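Local structure of putative amidohydrolase/peptidase (Burkholderia cenocepacia, 4WJB) at residues 22-25 and 26-30; 120-124 and 125-129; 282-286 and 287-291; 374-377 and 378-382. The protein is a putative zinc-dependent amidohydrolase of the peptidase M20 family, which probably hydrolyses carbon-nitrogen bonds other than peptide bonds. All coordinates share one frame; numbering follows the deposited sequence.

Interaction 1. Residues 22-25 and 26-30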
loop_
_atom_site.group_PDB
_atom_site.type_symbol
_atom_site.label_atom_id
_atom_site.label_comp_id
_atom_site.label_asym_id
_atom_site.label_seq_id
_atom_site.Cartn_x
_atom_site.Cartn_y
_atom_site.Cartn_z
ATOM N N ASP A 22 -0.203 -33.002 36.989
ATOM C CA ASP A 22 -0.583 -34.082 36.088
ATOM C C ASP A 22 -2.097 -34.129 35.886
ATOM O O ASP A 22 -2.572 -34.392 34.782
ATOM C CB ASP A 22 -0.078 -35.421 36.624
ATOM C CG ASP A 22 1.433 -35.473 36.711
ATOM O OD1 ASP A 22 2.095 -34.869 35.843
ATOM O OD2 ASP A 22 1.957 -36.107 37.649
ATOM N N ARG A 23 -2.841 -33.873 36.958
ATOM C CA ARG A 23 -4.303 -33.841 36.904
ATOM C C ARG A 23 -4.777 -32.693 36.017
ATOM O O ARG A 23 -5.637 -32.870 35.146
ATOM C CB ARG A 23 -4.884 -33.706 38.317
ATOM C CG ARG A 23 -6.400 -33.722 38.401
ATOM C CD ARG A 23 -6.857 -33.815 39.856
ATOM N NE ARG A 23 -6.436 -32.658 40.645
ATOM C CZ ARG A 23 -6.412 -32.623 41.976
ATOM N NH1 ARG A 23 -6.778 -33.690 42.685
ATOM N NH2 ARG A 23 -6.010 -31.523 42.600
ATOM N N LEU A 24 -4.210 -31.513 36.240
ATOM C CA LEU A 24 -4.535 -30.352 35.425
ATOM C C LEU A 24 -4.213 -30.612 33.956
ATOM O O LEU A 24 -4.990 -30.254 33.072
ATOM C CB LEU A 24 -3.776 -29.123 35.920
ATOM C CG LEU A 24 -3.783 -27.913 34.983
ATOM C CD1 LEU A 24 -5.159 -27.260 34.947
ATOM C CD2 LEU A 24 -2.729 -26.921 35.414
ATOM N N TRP A 25 -3.071 -31.246 33.700
ATOM C CA TRP A 25 -2.652 -31.520 32.327
ATOM C C TRP A 25 -3.598 -32.511 31.665
ATOM O O TRP A 25 -3.956 -32.356 30.502
ATOM C CB TRP A 25 -1.225 -32.061 32.286
ATOM C CG TRP A 25 -0.672 -32.142 30.899
ATOM C CD1 TRP A 25 -0.568 -33.255 30.116
ATOM C CD2 TRP A 25 -0.157 -31.054 30.124
ATOM N NE1 TRP A 25 -0.008 -32.925 28.898
ATOM C CE2 TRP A 25 0.252 -31.579 28.881
ATOM C CE3 TRP A 25 0.005 -29.686 30.363
ATOM C CZ2 TRP A 25 0.807 -30.788 27.882
ATOM C CZ3 TRP A 25 0.558 -28.898 29.366
ATOM C CH2 TRP A 25 0.950 -29.452 28.142
ATOM N N ALA A 26 -4.005 -33.527 32.420
ATOM C CA ALA A 26 -4.948 -34.514 31.916
ATOM C C ALA A 26 -6.277 -33.855 31.531
ATOM O O ALA A 26 -6.878 -34.211 30.515
ATOM C CB ALA A 26 -5.168 -35.612 32.952
ATOM N N SER A 27 -6.723 -32.887 32.327
ATOM C CA SER A 27 -7.985 -32.209 32.045
ATOM C C SER A 27 -7.875 -31.368 30.767
ATOM O O SER A 27 -8.834 -31.259 30.003
ATOM C CB SER A 27 -8.419 -31.337 33.232
ATOM O OG SER A 27 -7.666 -30.136 33.315
ATOM N N LEU A 28 -6.702 -30.794 30.529
ATOM C CA LEU A 28 -6.462 -30.012 29.313
ATOM C C LEU A 28 -6.414 -30.906 28.070
ATOM O O LEU A 28 -6.977 -30.565 27.025
ATOM C CB LEU A 28 -5.163 -29.210 29.444
ATOM C CG LEU A 28 -5.236 -28.032 30.421
ATOM C CD1 LEU A 28 -3.841 -27.559 30.818
ATOM C CD2 LEU A 28 -6.039 -26.891 29.815
ATOM N N GLU A 29 -5.741 -32.047 28.184
ATOM C CA GLU A 29 -5.686 -33.008 27.084
ATOM C C GLU A 29 -7.085 -33.523 26.736
ATOM O O GLU A 29 -7.443 -33.632 25.565
ATOM C CB GLU A 29 -4.764 -34.181 27.434
ATOM C CG GLU A 29 -3.292 -33.806 27.577
ATOM C CD GLU A 29 -2.646 -33.425 26.256
ATOM O OE1 GLU A 29 -2.402 -34.332 25.432
ATOM O OE2 GLU A 29 -2.382 -32.220 26.042
ATOM N N ARG A 30 -7.877 -33.822 27.762
ATOM C CA ARG A 30 -9.227 -34.348 27.572
ATOM C C ARG A 30 -10.153 -33.322 26.919
ATOM O O ARG A 30 -10.897 -33.637 25.988
ATOM C CB ARG A 30 -9.808 -34.808 28.913
ATOM C CG ARG A 30 -11.292 -35.148 28.878
ATOM C CD ARG A 30 -11.578 -36.352 27.990
ATOM N NE ARG A 30 -12.991 -36.723 28.040
ATOM C CZ ARG A 30 -13.919 -36.262 27.205
ATOM N NH1 ARG A 30 -13.586 -35.410 26.243
ATOM N NH2 ARG A 30 -15.180 -36.653 27.329
#
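Ala-26, Ser-27, Leu-28 and Glu-29 each give their N-H to the carbonyl four residues back, from Asp-22 O to Trp-25 O, so residues 22-30 form regular alpha-helix; the straightest of these bonds, Glu-29 N to Trp-25 O, has an N-H...O angle of 165°. Leu-24 O takes two donors from the same face of its carbonyl plane. One is Leu-28 N at 3.1 Å, the other the hydroxyl Ser-27 OG at 2.7 Å, turned back along the helix because chi1 of 76° sets OG between its own backbone N and carbonyl carbon. The indole of Trp-25 swings away from the backbone N and runs toward the next turn. There Glu-29, bent at chi2, passes obliquely by the CD1-NE1 side of the indole, CG lying 3.6 Å from Trp-25 NE1. The carboxylate plane is almost parallel to the ring, within 3°, with OE2 3.8 Å from NE1. Leu-28 CD1 touches Leu-24 CG at 4.2 Å and comes within 4.4 Å of Trp-25 CE3. Around the helix, Leu-24 and Leu-28 pack on helix 109-124, while Trp-25 lies against Pro-403 and Ala-406. Arg-23 forms salt bridges with Asp-124 and Glu-117. Ser-27 lies buried beside the leucines, and its hydroxyl is satisfied by a carbonyl of its own helix, Leu-24 O, which thereby carries two donors.

Interaction 2. Residues 120-124 and 125-129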
loop_
_atom_site.group_PDB
_atom_site.type_symbol
_atom_site.label_atom_id
_atom_site.label_comp_id
_atom_site.label_asym_id
_atom_site.label_seq_id
_atom_site.Cartn_x
_atom_site.Cartn_y
_atom_site.Cartn_z
ATOM N N ARG A 120 -10.424 -28.365 43.021
ATOM C CA ARG A 120 -9.972 -29.712 43.355
ATOM C C ARG A 120 -8.834 -29.702 44.373
ATOM O O ARG A 120 -8.804 -30.540 45.276
ATOM C CB ARG A 120 -9.531 -30.452 42.093
ATOM C CG ARG A 120 -10.675 -30.845 41.178
ATOM C CD ARG A 120 -10.149 -31.379 39.851
ATOM N NE ARG A 120 -11.214 -31.960 39.038
ATOM C CZ ARG A 120 -11.027 -32.486 37.833
ATOM N NH1 ARG A 120 -9.813 -32.499 37.294
ATOM N NH2 ARG A 120 -12.051 -33.004 37.171
ATOM N N ALA A 121 -7.910 -28.754 44.234
ATOM C CA ALA A 121 -6.757 -28.676 45.130
ATOM C C ALA A 121 -7.179 -28.256 46.534
ATOM O O ALA A 121 -6.650 -28.759 47.521
ATOM C CB ALA A 121 -5.717 -27.713 44.585
ATOM N N LEU A 122 -8.124 -27.326 46.616
ATOM C CA LEU A 122 -8.677 -26.920 47.901
ATOM C C LEU A 122 -9.401 -28.093 48.568
ATOM O O LEU A 122 -9.310 -28.278 49.781
ATOM C CB LEU A 122 -9.621 -25.728 47.725
ATOM C CG LEU A 122 -8.941 -24.400 47.386
ATOM C CD1 LEU A 122 -9.971 -23.340 47.016
ATOM C CD2 LEU A 122 -8.071 -23.938 48.551
ATOM N N ASN A 123 -10.107 -28.887 47.767
ATOM C CA ASN A 123 -10.772 -30.089 48.268
ATOM C C ASN A 123 -9.774 -31.102 48.836
ATOM O O ASN A 123 -9.977 -31.639 49.923
ATOM C CB ASN A 123 -11.597 -30.754 47.164
ATOM C CG ASN A 123 -12.873 -29.994 46.837
ATOM O OD1 ASN A 123 -13.262 -29.058 47.542
ATOM N ND2 ASN A 123 -13.543 -30.409 45.769
ATOM N N ASP A 124 -8.700 -31.361 48.092
ATOM C CA ASP A 124 -7.691 -32.331 48.513
ATOM C C ASP A 124 -7.045 -31.942 49.835
ATOM O O ASP A 124 -6.680 -32.803 50.633
ATOM C CB ASP A 124 -6.606 -32.486 47.446
ATOM C CG ASP A 124 -7.093 -33.228 46.220
ATOM O OD1 ASP A 124 -8.236 -33.733 46.245
ATOM O OD2 ASP A 124 -6.326 -33.318 45.239
ATOM N N ALA A 125 -6.898 -30.641 50.058
ATOM C CA ALA A 125 -6.296 -30.147 51.289
ATOM C C ALA A 125 -7.337 -29.936 52.384
ATOM O O ALA A 125 -7.000 -29.491 53.481
ATOM C CB ALA A 125 -5.546 -28.856 51.024
ATOM N N ALA A 126 -8.592 -30.253 52.074
ATOM C CA ALA A 126 -9.714 -30.073 52.998
ATOM C C ALA A 126 -9.755 -28.652 53.552
ATOM O O ALA A 126 -9.933 -28.444 54.752
ATOM C CB ALA A 126 -9.635 -31.087 54.142
ATOM N N ILE A 127 -9.576 -27.673 52.673
ATOM C CA ILE A 127 -9.552 -26.279 53.092
ATOM C C ILE A 127 -10.938 -25.630 53.038
ATOM O O ILE A 127 -11.657 -25.752 52.040
ATOM C CB ILE A 127 -8.559 -25.478 52.223
ATOM C CG1 ILE A 127 -7.128 -25.909 52.545
ATOM C CG2 ILE A 127 -8.724 -23.981 52.432
ATOM C CD1 ILE A 127 -6.083 -25.175 51.743
ATOM N N GLU A 128 -11.315 -24.959 54.125
ATOM C CA GLU A 128 -12.512 -24.121 54.141
ATOM C C GLU A 128 -12.121 -22.649 53.970
ATOM O O GLU A 128 -11.212 -22.159 54.641
ATOM C CB GLU A 128 -13.308 -24.315 55.438
ATOM C CG GLU A 128 -14.238 -23.148 55.776
ATOM C CD GLU A 128 -15.245 -23.469 56.872
ATOM O OE1 GLU A 128 -16.336 -23.989 56.549
ATOM O OE2 GLU A 128 -14.950 -23.193 58.054
ATOM N N THR A 129 -12.802 -21.954 53.065
ATOM C CA THR A 129 -12.542 -20.534 52.839
ATOM C C THR A 129 -13.660 -19.682 53.426
ATOM O O THR A 129 -14.794 -20.149 53.574
ATOM C CB THR A 129 -12.394 -20.214 51.340
ATOM O OG1 THR A 129 -13.623 -20.500 50.660
ATOM C CG2 THR A 129 -11.274 -21.041 50.731
#
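Leu-122 and Ile-127 meet across a Schellman motif that ends helix 109-124, with Ala-126 as the first residue to leave helical geometry at a positive phi of 52°. Three backbone hydrogen bonds define the ending. Ala-125 N still bonds to Ala-121 O in the alpha-helical pattern, at 3.2 Å. The chain then turns, and Ile-127 N reaches five residues back to Leu-122 O at 3.0 Å, nearly straight with an N-H...O angle of 177°. Inside that loop, Ala-126 N bonds to Asn-123 O at 2.9 Å, its donor standing well above the carbonyl plane.

The polar side chain of Asn-123 bonds to other parts of the chain, bridging Ala-65 O and Arg-81, whose guanidinium also bonds Ile-127 O, so one arginine ties the last helical turn to the chain leaving it.

The apolar contact joins Leu-122 of the last helical turn to Ile-127, the residue after Ala-126, and is the hydrophobic pair usual for a Schellman motif. Both side chains also touch Leu-418 of helix 403-421. With CG beside its backbone N (chi1 -71°), Leu-122 sends one methyl toward the departing chain: CD2 faces two branches of Ile-127 at once, 3.9 Å from CG2 and 4.0 Å from CD1.

Interaction 3. Residues 282-286 and 287-291. With EDO (1,2-ethanediol), chain H.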
loop_
_atom_site.group_PDB
_atom_site.type_symbol
_atom_site.label_atom_id
_atom_site.label_comp_id
_atom_site.label_asym_id
_atom_site.label_seq_id
_atom_site.Cartn_x
_atom_site.Cartn_y
_atom_site.Cartn_z
ATOM N N ALA A 282 -1.709 3.459 -1.625
ATOM C CA ALA A 282 -1.217 4.523 -2.480
ATOM C C ALA A 282 -2.091 4.628 -3.717
ATOM O O ALA A 282 -2.677 3.640 -4.160
ATOM C CB ALA A 282 0.230 4.272 -2.864
ATOM N N ARG A 283 -2.196 5.831 -4.266
ATOM C CA ARG A 283 -2.897 6.006 -5.527
ATOM C C ARG A 283 -2.174 7.034 -6.405
ATOM O O ARG A 283 -1.645 8.029 -5.905
ATOM C CB ARG A 283 -4.357 6.403 -5.293
ATOM C CG ARG A 283 -4.567 7.676 -4.502
ATOM C CD ARG A 283 -5.867 8.346 -4.927
ATOM N NE ARG A 283 -5.883 8.550 -6.371
ATOM C CZ ARG A 283 -5.358 9.607 -6.982
ATOM N NH1 ARG A 283 -5.408 9.704 -8.304
ATOM N NH2 ARG A 283 -4.781 10.566 -6.270
ATOM N N PRO A 284 -2.141 6.785 -7.724
ATOM C CA PRO A 284 -2.806 5.664 -8.400
ATOM C C PRO A 284 -2.064 4.337 -8.258
ATOM O O PRO A 284 -2.558 3.317 -8.737
ATOM C CB PRO A 284 -2.829 6.114 -9.861
ATOM C CG PRO A 284 -1.590 6.927 -9.997
ATOM C CD PRO A 284 -1.395 7.631 -8.674
ATOM N N ASN A 285 -0.903 4.369 -7.605
ATOM C CA ASN A 285 -0.108 3.174 -7.316
ATOM C C ASN A 285 0.429 2.519 -8.592
ATOM O O ASN A 285 0.479 1.297 -8.699
ATOM C CB ASN A 285 -0.931 2.160 -6.497
ATOM C CG ASN A 285 -0.068 1.297 -5.581
ATOM O OD1 ASN A 285 0.922 1.763 -5.014
ATOM N ND2 ASN A 285 -0.445 0.031 -5.434
ATOM N N SER A 286 0.835 3.338 -9.558
ATOM C CA SER A 286 1.487 2.824 -10.761
ATOM C C SER A 286 2.975 3.160 -10.709
ATOM O O SER A 286 3.363 4.240 -10.264
ATOM C CB SER A 286 0.837 3.384 -12.028
ATOM O OG SER A 286 0.667 4.783 -11.941
ATOM N N ARG A 287 3.792 2.217 -11.169
ATOM C CA ARG A 287 5.241 2.276 -11.007
ATOM C C ARG A 287 5.889 3.502 -11.653
ATOM O O ARG A 287 6.883 4.023 -11.146
ATOM C CB ARG A 287 5.869 1.000 -11.573
ATOM C CG ARG A 287 5.470 0.701 -13.009
ATOM C CD ARG A 287 5.837 -0.718 -13.411
ATOM N NE ARG A 287 5.540 -0.980 -14.816
ATOM C CZ ARG A 287 5.699 -2.162 -15.404
ATOM N NH1 ARG A 287 6.145 -3.198 -14.706
ATOM N NH2 ARG A 287 5.406 -2.308 -16.687
ATOM N N ASN A 288 5.326 3.963 -12.765
ATOM C CA ASN A 288 5.935 5.053 -13.526
ATOM C C ASN A 288 5.368 6.433 -13.200
ATOM O O ASN A 288 5.624 7.394 -13.920
ATOM C CB ASN A 288 5.810 4.786 -15.030
ATOM C CG ASN A 288 4.368 4.769 -15.509
ATOM O OD1 ASN A 288 3.447 4.474 -14.746
ATOM N ND2 ASN A 288 4.169 5.072 -16.790
ATOM N N THR A 289 4.592 6.540 -12.125
ATOM C CA THR A 289 4.048 7.841 -11.747
ATOM C C THR A 289 4.341 8.200 -10.296
ATOM O O THR A 289 4.426 7.333 -9.429
ATOM C CB THR A 289 2.519 7.914 -11.966
ATOM O OG1 THR A 289 1.845 7.279 -10.875
ATOM C CG2 THR A 289 2.120 7.247 -13.270
ATOM N N VAL A 290 4.505 9.494 -10.048
ATOM C CA VAL A 290 4.609 10.020 -8.698
ATOM C C VAL A 290 3.242 9.942 -8.034
ATOM O O VAL A 290 2.284 10.530 -8.538
ATOM C CB VAL A 290 5.101 11.479 -8.699
ATOM C CG1 VAL A 290 5.148 12.025 -7.279
ATOM C CG2 VAL A 290 6.460 11.590 -9.392
ATOM N N PRO A 291 3.138 9.203 -6.913
ATOM C CA PRO A 291 1.861 9.026 -6.209
ATOM C C PRO A 291 1.277 10.345 -5.717
ATOM O O PRO A 291 1.952 11.084 -5.001
ATOM C CB PRO A 291 2.230 8.125 -5.019
ATOM C CG PRO A 291 3.487 7.442 -5.431
ATOM C CD PRO A 291 4.227 8.443 -6.272
HETATM C C1 EDO H . 7.085 5.680 -20.095
HETATM O O1 EDO H . 6.711 5.765 -18.714
HETATM C C2 EDO H . 7.640 7.026 -20.547
HETATM O O2 EDO H . 8.409 6.868 -21.746
HETATM O O HOH W 1 1.479 6.034 -8.120
#
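Ser-286 and Thr-289 face each other through both backbone and side chain. In the backbone, Thr-289 N bonds to Ser-286 O at 3.2 Å with an N-H...O angle of 163°, the donor standing well above the carbonyl plane. Among the side chains, the two hydroxyls OG of Ser-286 and OG1 of Thr-289 share a hydrogen bond of 3.0 Å in which either may donate. Each is set between its own backbone N and carbonyl carbon, chi1 48° for the serine and 80° for the threonine, which brings both oxygens together on one side of the turn. Thr-289 CG2 also comes to 3.2 Å from Ser-286 OG.

Water extends this polar group: water 1 accepts from Ser-286 N at 3.1 Å and is hydrogen-bonded to Thr-289 OG1 at 3.0 Å, linking the start of the turn to its end.

The backbone bond closes a type I beta turn, Ser-286 to Thr-289, and the hydroxyl pair and water 1 add to it. The turn lies within the connection of the beta hairpin formed by strands 274-283 and 289-302, in the region assigned to M20 dimerisation. A cis peptide bond precedes Pro-284 as the chain leaves the first strand.

Packing is slight: the ring carbon CG of Pro-284 lies 3.6 Å from the hydroxyl Thr-289 OG1. Across the dimer, Asn-285 OD1 accepts from Ile-280 N of the second subunit. Asn-288 ND2 donates an almost straight bond of 3.3 Å to O1 of an ethanediol, probably from the crystallisation liquor, which also binds Arg-301 of that subunit.

Interaction 4. Residues 374-377 and 378-382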
loop_
_atom_site.group_PDB
_atom_site.type_symbol
_atom_site.label_atom_id
_atom_site.label_comp_id
_atom_site.label_asym_id
_atom_site.label_seq_id
_atom_site.Cartn_x
_atom_site.Cartn_y
_atom_site.Cartn_z
ATOM N N CYS A 374 -10.753 -7.815 31.463
ATOM C CA CYS A 374 -10.640 -6.384 31.194
ATOM C C CYS A 374 -11.969 -5.668 31.449
ATOM O O CYS A 374 -11.988 -4.524 31.904
ATOM C CB CYS A 374 -10.170 -6.139 29.756
ATOM S SG CYS A 374 -8.487 -6.735 29.437
ATOM N N TYR A 375 -13.070 -6.351 31.155
ATOM C CA TYR A 375 -14.400 -5.809 31.397
ATOM C C TYR A 375 -14.818 -6.037 32.855
ATOM O O TYR A 375 -15.412 -5.162 33.484
ATOM C CB TYR A 375 -15.427 -6.438 30.442
ATOM C CG TYR A 375 -15.373 -5.925 29.006
ATOM C CD1 TYR A 375 -14.649 -4.785 28.677
ATOM C CD2 TYR A 375 -16.053 -6.585 27.987
ATOM C CE1 TYR A 375 -14.605 -4.315 27.365
ATOM C CE2 TYR A 375 -16.017 -6.128 26.678
ATOM C CZ TYR A 375 -15.292 -4.991 26.373
ATOM O OH TYR A 375 -15.253 -4.535 25.075
ATOM N N VAL A 376 -14.491 -7.207 33.389
ATOM C CA VAL A 376 -14.864 -7.549 34.762
ATOM C C VAL A 376 -14.199 -6.578 35.735
ATOM O O VAL A 376 -14.728 -6.297 36.808
ATOM C CB VAL A 376 -14.490 -9.008 35.091
ATOM C CG1 VAL A 376 -14.862 -9.378 36.543
ATOM C CG2 VAL A 376 -15.188 -9.941 34.115
ATOM N N ALA A 377 -13.056 -6.033 35.332
ATOM C CA ALA A 377 -12.356 -5.039 36.137
ATOM C C ALA A 377 -13.231 -3.817 36.445
ATOM O O ALA A 377 -12.988 -3.111 37.422
ATOM C CB ALA A 377 -11.065 -4.610 35.440
ATOM N N ARG A 378 -14.255 -3.582 35.626
ATOM C CA ARG A 378 -15.185 -2.472 35.853
ATOM C C ARG A 378 -16.125 -2.688 37.038
ATOM O O ARG A 378 -16.637 -1.723 37.607
ATOM C CB ARG A 378 -16.040 -2.221 34.608
ATOM C CG ARG A 378 -15.267 -1.796 33.379
ATOM C CD ARG A 378 -16.216 -1.360 32.279
ATOM N NE ARG A 378 -15.510 -1.170 31.016
ATOM C CZ ARG A 378 -16.027 -0.566 29.954
ATOM N NH1 ARG A 378 -17.259 -0.074 29.998
ATOM N NH2 ARG A 378 -15.305 -0.447 28.850
ATOM N N VAL A 379 -16.374 -3.943 37.397
ATOM C CA VAL A 379 -17.376 -4.234 38.421
ATOM C C VAL A 379 -16.831 -5.054 39.587
ATOM O O VAL A 379 -17.592 -5.490 40.450
ATOM C CB VAL A 379 -18.594 -4.982 37.827
ATOM C CG1 VAL A 379 -19.319 -4.107 36.808
ATOM C CG2 VAL A 379 -18.162 -6.306 37.201
ATOM N N ALA A 380 -15.519 -5.253 39.611
ATOM C CA ALA A 380 -14.880 -6.030 40.669
ATOM C C ALA A 380 -13.387 -5.764 40.685
ATOM O O ALA A 380 -12.799 -5.515 39.634
ATOM C CB ALA A 380 -15.142 -7.510 40.471
ATOM N N PRO A 381 -12.767 -5.817 41.875
ATOM C CA PRO A 381 -11.302 -5.771 41.911
ATOM C C PRO A 381 -10.765 -6.969 41.146
ATOM O O PRO A 381 -11.055 -8.108 41.516
ATOM C CB PRO A 381 -10.970 -5.859 43.407
ATOM C CG PRO A 381 -12.258 -5.494 44.120
ATOM C CD PRO A 381 -13.354 -5.977 43.219
ATOM N N THR A 382 -10.017 -6.721 40.078
ATOM C CA THR A 382 -9.633 -7.796 39.171
ATOM C C THR A 382 -8.128 -7.794 38.915
ATOM O O THR A 382 -7.490 -6.738 38.910
ATOM C CB THR A 382 -10.409 -7.679 37.836
ATOM O OG1 THR A 382 -11.817 -7.633 38.112
ATOM C CG2 THR A 382 -10.125 -8.863 36.916
HETATM O O HOH W 2 -12.764 -2.096 31.324
HETATM O O HOH W 3 -10.266 -4.139 38.923
#
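Arg-378 reaches back past the carbonyl of Tyr-375 toward its ring, near the end of the helix that begins at residue 372. Its CB starts 3.2 Å from Tyr-375 O, and CG, anti to the arginine's own carbonyl carbon (chi1 -63°), stays at 3.4 Å from the same oxygen. CD is drawing away from that carbonyl as the chain extends. NE then donates to water 2 at 2.9 Å, the water lying at the edge of the guanidinium and in its plane; the water in turn donates to Cys-374 O, so the arginine is tied through solvent to a carbonyl of the helix. At the tip, NH2 comes obliquely to within 4.2 Å of Tyr-375 CE1, a loose approach to the ring.

The backbone turns by two successive i to i+3 bonds: Arg-378 N to Tyr-375 O, and Val-379 N to Val-376 O at 2.9 Å. In both the donor stands about 50° out of the carbonyl plane, as expected when a helical chain tightens into overlapping turns.

Further on, Thr-382 folds back over this end. Its OG1 donates to Ala-380 O at 2.8 Å and lies 3.3 Å from Ala-377 CA, with Val-376 CG1 3.8 Å from the same oxygen, while its CB packs against Ala-377 CB. Water 3 joins Ala-377 O to Thr-382 N. Tyr-375 and Val-376 rest on Ser-157, and Val-376 and Thr-382 both touch Ala-199 of the neighbouring strand. The arrangement is a helix-to-strand connection, leading from helix 372-376 into strand 382-387, which runs parallel to zinc-ligand strand 198-204 in the M20 catalytic domain.

Interactions 1 and 2 join directly: the salt bridge between Arg-23 NH1 and Asp-124 OD2, 2.6 Å long, ties helix 21-31 to the end of helix 109-124, although their centres are 19 Å apart. Interaction 4 lies apart from both, its nearest atoms about 19 Å from interaction 1 and 16 Å from interaction 2. Interactions 1 and 4 come closer to the metal site: the side chain of Leu-28 is about 12 Å from the bound zinc and that of Cys-374 about 10 Å. Interaction 3 is remote, its centre 56 Å from that of interaction 1 and 49 Å from that of interaction 4, and it faces the second subunit instead.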